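Local coordinates for NAD_Gly3P_dh, NAD-dependent glycerol-3-phosphate dehydrogenase (Streptosporangium roseum, PDB 5OCM), which reduces imines to amines with NADPH as the probable hydride donor, as an imine reductase related to the beta-hydroxyacid dehydrogenases, at residues 25-30 and 149-154. Sequence-based numbering, arbitrary orientation.
Sequences DGHATT and LRSLGA
Ser151 OG sits between His27 and Asp25 and carries the whole contact. His27 donates from NE2 to Ser151 OG at 2.9 Å. The oxygen lies at the ring edge, only 10° out of its plane. The same hydroxyl donates a hydrogen bond to Asp25 OD2, 3.0 Å from Ser151 OG. That carboxylate oxygen is approached on its anti side, 16° out of plane, and it also lies 3.3 Å from Ser151 CA. With OG anti to its own carbonyl carbon (chi1 -66°), the serine hydroxyl reaches both partners. Were His27 an alanine, Ser151 OG would probably lose the N-H that points at it, and a gap would be likely to open where the ring now lies.

The close packing is confined to the serine, which is buried and also leans on Phe22 of helix 13-24. Leu152, next to it, turns away to pack on Phe22, Leu133 and Tyr135. On the outer side the contact thins: Asp25 is exposed and His27 partly so.

Gly26, at positive phi, is the C-prime residue of a Schellman motif closing helix 13-24. Through Ser151 OG the turn that leaves this helix for strand 29-32 is tied to the 3-10 segment 150-152 before strand 155-160, within the Rossmann-type NADP-binding domain and away from the cofactor itself.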
loop_
_atom_site.group_PDB
_atom_site.type_symbol
_atom_site.label_atom_id
_atom_site.label_comp_id
_atom_site.label_asym_id
_atom_site.label_seq_id
_atom_site.Cartn_x
_atom_site.Cartn_y
_atom_site.Cartn_z
ATOM N N ASP A 25 -5.141 31.179 -1.024
ATOM C CA ASP A 25 -4.870 31.579 -2.393
ATOM C C ASP A 25 -5.547 32.855 -2.836
ATOM O O ASP A 25 -5.540 33.173 -4.020
ATOM C CB ASP A 25 -5.166 30.456 -3.358
ATOM C CG ASP A 25 -3.997 29.443 -3.444
ATOM O OD1 ASP A 25 -2.956 29.556 -2.695
ATOM O OD2 ASP A 25 -4.154 28.541 -4.279
ATOM N N GLY A 26 -6.126 33.573 -1.894
ATOM C CA GLY A 26 -6.598 34.927 -2.151
ATOM C C GLY A 26 -8.027 34.967 -2.605
ATOM O O GLY A 26 -8.488 36.017 -2.979
ATOM N N HIS A 27 -8.740 33.850 -2.620
ATOM C CA HIS A 27 -10.148 33.875 -3.085
ATOM C C HIS A 27 -11.066 34.429 -1.986
ATOM O O HIS A 27 -10.967 34.038 -0.823
ATOM C CB HIS A 27 -10.632 32.486 -3.476
ATOM C CG HIS A 27 -9.826 31.874 -4.561
ATOM N ND1 HIS A 27 -9.902 32.295 -5.870
ATOM C CD2 HIS A 27 -8.909 30.874 -4.531
ATOM C CE1 HIS A 27 -9.042 31.589 -6.599
ATOM N NE2 HIS A 27 -8.427 30.724 -5.804
ATOM N N ALA A 28 -11.973 35.322 -2.349
ATOM C CA ALA A 28 -13.027 35.729 -1.440
ATOM C C ALA A 28 -13.941 34.541 -1.179
ATOM O O ALA A 28 -14.477 33.970 -2.139
ATOM C CB ALA A 28 -13.808 36.907 -2.002
ATOM N N THR A 29 -14.104 34.199 0.080
ATOM C CA THR A 29 -14.724 32.953 0.470
ATOM C C THR A 29 -15.833 33.175 1.481
ATOM O O THR A 29 -15.620 33.768 2.547
ATOM C CB THR A 29 -13.659 31.973 1.051
ATOM O OG1 THR A 29 -12.616 31.819 0.102
ATOM C CG2 THR A 29 -14.260 30.665 1.335
ATOM N N THR A 30 -17.024 32.671 1.163
ATOM C CA THR A 30 -18.150 32.616 2.087
ATOM C C THR A 30 -18.301 31.175 2.607
ATOM O O THR A 30 -18.149 30.201 1.850
ATOM C CB THR A 30 -19.450 33.053 1.417
ATOM O OG1 THR A 30 -19.330 34.446 1.037
ATOM C CG2 THR A 30 -20.650 32.892 2.319
ATOM N N LEU A 149 -10.319 25.717 -8.513
ATOM C CA LEU A 149 -10.257 24.388 -7.887
ATOM C C LEU A 149 -8.821 23.994 -7.549
ATOM O O LEU A 149 -8.592 23.325 -6.530
ATOM C CB LEU A 149 -10.881 23.322 -8.780
ATOM C CG LEU A 149 -12.419 23.531 -8.876
ATOM C CD1 LEU A 149 -13.022 22.679 -9.994
ATOM C CD2 LEU A 149 -13.170 23.369 -7.558
ATOM N N ARG A 150 -7.868 24.426 -8.372
ATOM C CA ARG A 150 -6.448 24.122 -8.108
ATOM C C ARG A 150 -5.922 24.677 -6.796
ATOM O O ARG A 150 -4.882 24.198 -6.294
ATOM C CB ARG A 150 -5.523 24.545 -9.279
ATOM C CG ARG A 150 -5.582 23.562 -10.448
ATOM C CD ARG A 150 -4.791 23.952 -11.716
ATOM N NE ARG A 150 -3.380 24.049 -11.306
ATOM C CZ ARG A 150 -2.543 22.998 -11.114
ATOM N NH1 ARG A 150 -2.909 21.734 -11.376
ATOM N NH2 ARG A 150 -1.310 23.241 -10.656
ATOM N N SER A 151 -6.612 25.628 -6.162
ATOM C CA SER A 151 -6.244 26.049 -4.822
ATOM C C SER A 151 -6.227 24.924 -3.809
ATOM O O SER A 151 -5.528 24.997 -2.802
ATOM C CB SER A 151 -7.196 27.147 -4.308
ATOM O OG SER A 151 -7.007 28.309 -5.103
ATOM N N LEU A 152 -7.050 23.905 -4.056
ATOM C CA LEU A 152 -7.157 22.756 -3.145
ATOM C C LEU A 152 -5.997 21.781 -3.317
ATOM O O LEU A 152 -5.698 21.007 -2.413
ATOM C CB LEU A 152 -8.457 22.041 -3.333
ATOM C CG LEU A 152 -9.716 22.899 -3.227
ATOM C CD1 LEU A 152 -10.961 22.081 -3.483
ATOM C CD2 LEU A 152 -9.781 23.599 -1.863
ATOM N N GLY A 153 -5.324 21.838 -4.451
ATOM C CA GLY A 153 -4.214 20.931 -4.743
ATOM C C GLY A 153 -3.768 20.923 -6.170
ATOM O O GLY A 153 -4.592 20.933 -7.091
ATOM N N ALA A 154 -2.460 20.856 -6.354
ATOM C CA ALA A 154 -1.920 20.796 -7.717
ATOM C C ALA A 154 -2.233 19.485 -8.410
ATOM O O ALA A 154 -2.178 19.420 -9.604
ATOM C CB ALA A 154 -0.398 21.034 -7.740
#